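Local coordinates for protein GH5 (Bacteroidetes bacterium AC2a, PDB 4YHE) that probably hydrolyses beta-1,4-glucosidic bonds of cellulose and related glucans, as a family 5 glycoside hydrolase linked with a polysaccharide utilization locus, at residues A[312-326]-A[367-381]. Sequence-based numbering, arbitrary orientation.
Sequences YYFRYICKAMRDRRI and SWENNDPNYTLQSIY
On the outer helical layer of the beta/alpha barrel, helix 304-323, which leads into the last barrel strand, 327-332, meets W368 at the end of helix 357-369 and then the start of helix 377-382, whose residues 377-381 run antiparallel to 312-323 (173°). Where helix 304-323 ends in a Schellman motif, W368 turns its indole N-H to the chain leaving the helix: NE1 donates to I326 O at 2.9 Å, nearly straight (166°) and within the ring plane. R322 suits its place because its methylenes can lie on a ring while its guanidinium meets carbonyls. Its chain bends at chi2 (66°), laying CD over the centre of the W368 six-membered ring, 3.7 Å from the centroid, a CH-pi contact. Past CD, the guanidinium turns to the backbone, where NH1 reaches W368 O at 2.8 Å on an in-plane lone pair, and NH1 and NH2 together grip N371 OD1, the NH2 bond being the shorter. With an alanine here, the indole face would probably lose the CD that lies over its six-membered ring, and W368 O and N371 OD1 these guanidinium donors, so that the loop after the helix could shift. S367, small enough for close approach, gives its OG proton to R315 O (2.7 Å), a carbonyl that K319 N meets from the opposite face. K319 lays its methylenes beside the Y375 ring and carries NZ to D323 in a salt bridge; two waters link NZ to the N370 carbonyl. Farther along, L377 CD1 sits over the Y316 ring, 3.7 Å from its centroid, while branched I380 fills the hole among Y312, R315, Y316 and K319. This single knob-into-hole seats the chain's last helix against the outer helical layer of a TIM barrel.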
loop_
_atom_site.group_PDB
_atom_site.type_symbol
_atom_site.label_atom_id
_atom_site.label_comp_id
_atom_site.label_asym_id
_atom_site.label_seq_id
_atom_site.Cartn_x
_atom_site.Cartn_y
_atom_site.Cartn_z
ATOM N N TYR A 312 8.804 -16.982 8.869
ATOM C CA TYR A 312 7.584 -17.632 9.365
ATOM C C TYR A 312 6.406 -16.682 9.303
ATOM O O TYR A 312 5.363 -17.019 8.810
ATOM C CB TYR A 312 7.766 -18.160 10.802
ATOM C CG TYR A 312 6.494 -18.651 11.422
ATOM C CD1 TYR A 312 5.894 -19.839 10.974
ATOM C CD2 TYR A 312 5.869 -17.951 12.455
ATOM C CE1 TYR A 312 4.714 -20.288 11.514
ATOM C CE2 TYR A 312 4.698 -18.419 13.024
ATOM C CZ TYR A 312 4.122 -19.592 12.544
ATOM O OH TYR A 312 2.968 -20.082 13.060
ATOM N N TYR A 313 6.588 -15.464 9.796
ATOM C CA TYR A 313 5.539 -14.458 9.678
ATOM C C TYR A 313 5.054 -14.262 8.242
ATOM O O TYR A 313 3.858 -14.297 7.994
ATOM C CB TYR A 313 6.070 -13.181 10.307
ATOM C CG TYR A 313 5.236 -11.941 10.193
ATOM C CD1 TYR A 313 4.207 -11.674 11.104
ATOM C CD2 TYR A 313 5.531 -10.979 9.254
ATOM C CE1 TYR A 313 3.497 -10.479 11.060
ATOM C CE2 TYR A 313 4.823 -9.787 9.199
ATOM C CZ TYR A 313 3.805 -9.543 10.094
ATOM O OH TYR A 313 3.123 -8.361 10.037
ATOM N N PHE A 314 5.974 -14.127 7.277
ATOM C CA PHE A 314 5.611 -13.958 5.914
ATOM C C PHE A 314 4.873 -15.206 5.382
ATOM O O PHE A 314 3.851 -15.093 4.754
ATOM C CB PHE A 314 6.853 -13.667 5.045
ATOM C CG PHE A 314 7.514 -12.296 5.291
ATOM C CD1 PHE A 314 6.797 -11.203 5.714
ATOM C CD2 PHE A 314 8.857 -12.137 5.064
ATOM C CE1 PHE A 314 7.417 -9.973 5.919
ATOM C CE2 PHE A 314 9.482 -10.922 5.229
ATOM C CZ PHE A 314 8.758 -9.833 5.660
ATOM N N ARG A 315 5.407 -16.394 5.624
ATOM C CA ARG A 315 4.727 -17.569 5.121
ATOM C C ARG A 315 3.311 -17.643 5.638
ATOM O O ARG A 315 2.370 -17.829 4.881
ATOM C CB ARG A 315 5.464 -18.834 5.506
ATOM C CG ARG A 315 6.788 -19.016 4.829
ATOM C CD ARG A 315 7.219 -20.491 4.929
ATOM N NE ARG A 315 7.405 -20.934 6.326
ATOM C CZ ARG A 315 8.457 -20.639 7.086
ATOM N NH1 ARG A 315 9.454 -19.900 6.607
ATOM N NH2 ARG A 315 8.517 -21.097 8.333
ATOM N N TYR A 316 3.158 -17.475 6.934
ATOM C CA TYR A 316 1.839 -17.615 7.561
ATOM C C TYR A 316 0.840 -16.558 7.062
ATOM O O TYR A 316 -0.253 -16.891 6.602
ATOM C CB TYR A 316 1.977 -17.554 9.074
ATOM C CG TYR A 316 0.744 -18.006 9.815
ATOM C CD1 TYR A 316 0.560 -19.360 10.137
ATOM C CD2 TYR A 316 -0.255 -17.110 10.182
ATOM C CE1 TYR A 316 -0.590 -19.792 10.753
ATOM C CE2 TYR A 316 -1.412 -17.541 10.836
ATOM C CZ TYR A 316 -1.559 -18.888 11.134
ATOM O OH TYR A 316 -2.669 -19.348 11.799
ATOM N N ILE A 317 1.183 -15.267 7.177
ATOM C CA ILE A 317 0.215 -14.244 6.808
ATOM C C ILE A 317 -0.120 -14.221 5.306
ATOM O O ILE A 317 -1.268 -13.988 4.933
ATOM C CB ILE A 317 0.614 -12.829 7.309
ATOM C CG1 ILE A 317 1.760 -12.234 6.510
ATOM C CG2 ILE A 317 0.902 -12.870 8.816
ATOM C CD1 ILE A 317 2.157 -10.837 6.989
ATOM N N CYS A 318 0.871 -14.484 4.461
ATOM C CA CYS A 318 0.664 -14.491 3.031
ATOM C C CYS A 318 -0.211 -15.701 2.612
ATOM O O CYS A 318 -0.968 -15.609 1.664
ATOM C CB CYS A 318 1.993 -14.472 2.302
ATOM S SG CYS A 318 2.899 -12.874 2.554
ATOM N N LYS A 319 -0.083 -16.800 3.329
ATOM C CA LYS A 319 -0.968 -17.967 3.070
ATOM C C LYS A 319 -2.380 -17.585 3.469
ATOM O O LYS A 319 -3.335 -17.738 2.705
ATOM C CB LYS A 319 -0.508 -19.211 3.816
ATOM C CG LYS A 319 -1.459 -20.391 3.648
ATOM C CD LYS A 319 -1.723 -20.699 2.191
ATOM C CE LYS A 319 -2.299 -22.118 2.002
ATOM N NZ LYS A 319 -3.099 -22.185 0.746
ATOM N N ALA A 320 -2.508 -16.996 4.648
ATOM C CA ALA A 320 -3.823 -16.548 5.093
ATOM C C ALA A 320 -4.496 -15.587 4.097
ATOM O O ALA A 320 -5.712 -15.631 3.889
ATOM C CB ALA A 320 -3.732 -15.933 6.496
ATOM N N MET A 321 -3.710 -14.706 3.466
ATOM C CA MET A 321 -4.228 -13.783 2.485
ATOM C C MET A 321 -4.715 -14.500 1.217
ATOM O O MET A 321 -5.820 -14.260 0.765
ATOM C CB MET A 321 -3.145 -12.745 2.092
ATOM C CG MET A 321 -2.816 -11.760 3.212
ATOM S SD MET A 321 -1.276 -10.882 2.843
ATOM C CE MET A 321 -1.057 -9.955 4.378
ATOM N N ARG A 322 -3.865 -15.352 0.654
ATOM C CA ARG A 322 -4.245 -16.145 -0.510
ATOM C C ARG A 322 -5.574 -16.880 -0.276
ATOM O O ARG A 322 -6.465 -16.825 -1.112
ATOM C CB ARG A 322 -3.149 -17.146 -0.811
ATOM C CG ARG A 322 -3.510 -18.231 -1.816
ATOM C CD ARG A 322 -3.750 -17.687 -3.213
ATOM N NE ARG A 322 -4.280 -18.731 -4.099
ATOM C CZ ARG A 322 -3.565 -19.700 -4.664
ATOM N NH1 ARG A 322 -2.248 -19.786 -4.512
ATOM N NH2 ARG A 322 -4.187 -20.594 -5.424
ATOM N N ASP A 323 -5.689 -17.525 0.879
ATOM C CA ASP A 323 -6.888 -18.299 1.216
ATOM C C ASP A 323 -8.139 -17.450 1.291
ATOM O O ASP A 323 -9.231 -17.957 1.096
ATOM C CB ASP A 323 -6.677 -19.080 2.513
ATOM C CG ASP A 323 -5.692 -20.230 2.350
ATOM O OD1 ASP A 323 -5.406 -20.605 1.200
ATOM O OD2 ASP A 323 -5.162 -20.727 3.355
ATOM N N ARG A 324 -7.966 -16.147 1.555
ATOM C CA ARG A 324 -9.041 -15.171 1.547
ATOM C C ARG A 324 -9.120 -14.344 0.264
ATOM O O ARG A 324 -9.880 -13.391 0.187
ATOM C CB ARG A 324 -8.876 -14.268 2.790
ATOM C CG ARG A 324 -9.290 -14.983 4.057
ATOM C CD ARG A 324 -8.648 -14.509 5.348
ATOM N NE ARG A 324 -8.977 -15.458 6.408
ATOM C CZ ARG A 324 -8.396 -16.645 6.571
ATOM N NH1 ARG A 324 -7.376 -17.027 5.797
ATOM N NH2 ARG A 324 -8.814 -17.451 7.539
ATOM N N ARG A 325 -8.367 -14.737 -0.771
ATOM C CA ARG A 325 -8.385 -14.046 -2.073
ATOM C C ARG A 325 -7.917 -12.587 -2.024
ATOM O O ARG A 325 -8.362 -11.745 -2.803
ATOM C CB ARG A 325 -9.782 -14.167 -2.713
ATOM C CG ARG A 325 -10.176 -15.639 -2.814
ATOM C CD ARG A 325 -11.481 -15.888 -3.531
ATOM N NE ARG A 325 -11.731 -17.321 -3.415
ATOM C CZ ARG A 325 -12.401 -18.071 -4.285
ATOM N NH1 ARG A 325 -12.952 -17.540 -5.373
ATOM N NH2 ARG A 325 -12.521 -19.375 -4.042
ATOM N N ILE A 326 -7.009 -12.341 -1.105
ATOM C CA ILE A 326 -6.418 -11.019 -0.876
ATOM C C ILE A 326 -4.970 -11.015 -1.399
ATOM O O ILE A 326 -4.177 -11.898 -1.094
ATOM C CB ILE A 326 -6.456 -10.698 0.607
ATOM C CG1 ILE A 326 -7.915 -10.539 1.059
ATOM C CG2 ILE A 326 -5.711 -9.383 0.904
ATOM C CD1 ILE A 326 -8.039 -10.419 2.566
ATOM N N SER A 367 4.669 -18.793 -0.515
ATOM C CA SER A 367 3.566 -19.174 0.345
ATOM C C SER A 367 2.214 -18.769 -0.268
ATOM O O SER A 367 1.290 -19.586 -0.310
ATOM C CB SER A 367 3.749 -18.623 1.748
ATOM O OG SER A 367 2.805 -19.183 2.642
ATOM N N TRP A 368 2.091 -17.523 -0.733
ATOM C CA TRP A 368 0.908 -17.048 -1.408
ATOM C C TRP A 368 0.598 -17.904 -2.632
ATOM O O TRP A 368 -0.553 -18.240 -2.839
ATOM C CB TRP A 368 1.035 -15.581 -1.837
ATOM C CG TRP A 368 -0.231 -14.932 -2.131
ATOM C CD1 TRP A 368 -0.995 -14.155 -1.274
ATOM C CD2 TRP A 368 -0.948 -14.954 -3.384
ATOM N NE1 TRP A 368 -2.131 -13.748 -1.915
ATOM C CE2 TRP A 368 -2.123 -14.204 -3.206
ATOM C CE3 TRP A 368 -0.700 -15.525 -4.627
ATOM C CZ2 TRP A 368 -3.067 -14.028 -4.230
ATOM C CZ3 TRP A 368 -1.637 -15.352 -5.635
ATOM C CH2 TRP A 368 -2.792 -14.618 -5.437
ATOM N N GLU A 369 1.634 -18.211 -3.433
ATOM C CA GLU A 369 1.450 -18.843 -4.747
ATOM C C GLU A 369 1.170 -20.362 -4.671
ATOM O O GLU A 369 0.663 -20.943 -5.636
ATOM C CB GLU A 369 2.701 -18.662 -5.612
ATOM C CG GLU A 369 2.965 -17.228 -6.044
ATOM C CD GLU A 369 2.098 -16.761 -7.166
ATOM O OE1 GLU A 369 1.230 -17.516 -7.663
ATOM O OE2 GLU A 369 2.291 -15.615 -7.606
ATOM N N ASN A 370 1.550 -20.983 -3.572
ATOM C CA ASN A 370 1.439 -22.427 -3.440
ATOM C C ASN A 370 0.012 -22.923 -3.742
ATOM O O ASN A 370 -1.000 -22.360 -3.285
ATOM C CB ASN A 370 1.939 -22.865 -2.067
ATOM C CG ASN A 370 1.934 -24.371 -1.884
ATOM O OD1 ASN A 370 0.877 -25.009 -1.953
ATOM N ND2 ASN A 370 3.095 -24.930 -1.567
ATOM N N ASN A 371 -0.068 -23.953 -4.588
ATOM C CA ASN A 371 -1.363 -24.455 -5.062
ATOM C C ASN A 371 -1.634 -25.890 -4.635
ATOM O O ASN A 371 -2.511 -26.540 -5.186
ATOM C CB ASN A 371 -1.444 -24.382 -6.585
ATOM C CG ASN A 371 -1.419 -22.968 -7.101
ATOM O OD1 ASN A 371 -2.171 -22.097 -6.643
ATOM N ND2 ASN A 371 -0.551 -22.728 -8.078
ATOM N N ASP A 372 -0.867 -26.361 -3.667
ATOM C CA ASP A 372 -1.029 -27.669 -3.117
ATOM C C ASP A 372 -2.086 -27.622 -1.989
ATOM O O ASP A 372 -1.919 -26.928 -0.984
ATOM C CB ASP A 372 0.331 -28.150 -2.633
ATOM C CG ASP A 372 0.277 -29.497 -1.964
ATOM O OD1 ASP A 372 -0.813 -30.123 -1.920
ATOM O OD2 ASP A 372 1.350 -29.907 -1.466
ATOM N N PRO A 373 -3.173 -28.396 -2.131
ATOM C CA PRO A 373 -4.186 -28.359 -1.061
ATOM C C PRO A 373 -3.720 -28.934 0.288
ATOM O O PRO A 373 -4.354 -28.674 1.319
ATOM C CB PRO A 373 -5.365 -29.124 -1.671
ATOM C CG PRO A 373 -4.711 -30.090 -2.621
ATOM C CD PRO A 373 -3.521 -29.367 -3.191
ATOM N N ASN A 374 -2.603 -29.650 0.306
ATOM C CA ASN A 374 -1.985 -30.044 1.554
ATOM C C ASN A 374 -1.100 -29.006 2.258
ATOM O O ASN A 374 -0.632 -29.226 3.382
ATOM C CB ASN A 374 -1.185 -31.292 1.293
ATOM C CG ASN A 374 -2.066 -32.363 0.667
ATOM O OD1 ASN A 374 -2.829 -33.052 1.362
ATOM N ND2 ASN A 374 -2.031 -32.438 -0.657
ATOM N N TYR A 375 -0.785 -27.939 1.543
ATOM C CA TYR A 375 -0.086 -26.781 2.116
ATOM C C TYR A 375 -1.174 -25.900 2.688
ATOM O O TYR A 375 -1.996 -25.358 1.964
ATOM C CB TYR A 375 0.728 -26.057 1.034
ATOM C CG TYR A 375 1.510 -24.841 1.538
ATOM C CD1 TYR A 375 2.702 -24.995 2.238
ATOM C CD2 TYR A 375 1.038 -23.540 1.320
ATOM C CE1 TYR A 375 3.409 -23.885 2.705
ATOM C CE2 TYR A 375 1.748 -22.425 1.814
ATOM C CZ TYR A 375 2.917 -22.615 2.504
ATOM O OH TYR A 375 3.685 -21.540 2.958
ATOM N N THR A 376 -1.197 -25.809 4.007
ATOM C CA THR A 376 -2.268 -25.161 4.706
ATOM C C THR A 376 -1.698 -24.254 5.794
ATOM O O THR A 376 -0.534 -24.336 6.170
ATOM C CB THR A 376 -3.169 -26.204 5.421
ATOM O OG1 THR A 376 -2.415 -26.838 6.439
ATOM C CG2 THR A 376 -3.671 -27.282 4.451
ATOM N N LEU A 377 -2.581 -23.461 6.365
ATOM C CA LEU A 377 -2.196 -22.618 7.462
ATOM C C LEU A 377 -1.677 -23.493 8.620
ATOM O O LEU A 377 -0.654 -23.194 9.232
ATOM C CB LEU A 377 -3.398 -21.791 7.880
ATOM C CG LEU A 377 -3.043 -20.388 8.299
ATOM C CD1 LEU A 377 -2.044 -19.710 7.348
ATOM C CD2 LEU A 377 -4.314 -19.564 8.476
ATOM N N GLN A 378 -2.358 -24.611 8.865
ATOM C CA GLN A 378 -1.925 -25.559 9.889
ATOM C C GLN A 378 -0.516 -26.105 9.652
ATOM O O GLN A 378 0.260 -26.189 10.590
ATOM C CB GLN A 378 -2.940 -26.722 10.067
ATOM C CG GLN A 378 -2.639 -27.548 11.322
ATOM C CD GLN A 378 -2.946 -26.809 12.616
ATOM O OE1 GLN A 378 -4.019 -26.187 12.759
ATOM N NE2 GLN A 378 -2.027 -26.896 13.590
ATOM N N SER A 379 -0.183 -26.469 8.415
ATOM C CA SER A 379 1.153 -26.998 8.113
ATOM C C SER A 379 2.247 -25.967 8.331
ATOM O O SER A 379 3.297 -26.295 8.844
ATOM C CB SER A 379 1.254 -27.593 6.713
ATOM O OG SER A 379 1.038 -26.663 5.680
ATOM N N ILE A 380 1.972 -24.709 8.000
ATOM C CA ILE A 380 2.924 -23.627 8.312
ATOM C C ILE A 380 3.057 -23.460 9.831
ATOM O O ILE A 380 4.162 -23.473 10.383
ATOM C CB ILE A 380 2.457 -22.307 7.679
ATOM C CG1 ILE A 380 2.348 -22.422 6.163
ATOM C CG2 ILE A 380 3.473 -21.218 7.984
ATOM C CD1 ILE A 380 1.442 -21.377 5.530
ATOM N N TYR A 381 1.915 -23.310 10.511
ATOM C CA TYR A 381 1.853 -23.260 11.968
ATOM C C TYR A 381 2.719 -24.336 12.641
ATOM O O TYR A 381 3.584 -24.047 13.483
ATOM C CB TYR A 381 0.398 -23.427 12.411
ATOM C CG TYR A 381 0.110 -23.117 13.850
ATOM C CD1 TYR A 381 0.176 -24.112 14.838
ATOM C CD2 TYR A 381 -0.278 -21.825 14.237
ATOM C CE1 TYR A 381 -0.123 -23.819 16.160
ATOM C CE2 TYR A 381 -0.565 -21.531 15.557
ATOM C CZ TYR A 381 -0.488 -22.530 16.509
ATOM O OH TYR A 381 -0.769 -22.235 17.807
HETATM O O HOH W 1 -1.046 -21.042 -0.973
HETATM O O HOH W 2 -2.208 -24.190 -1.135
HETATM O O HOH W 3 -4.868 -23.170 4.530
#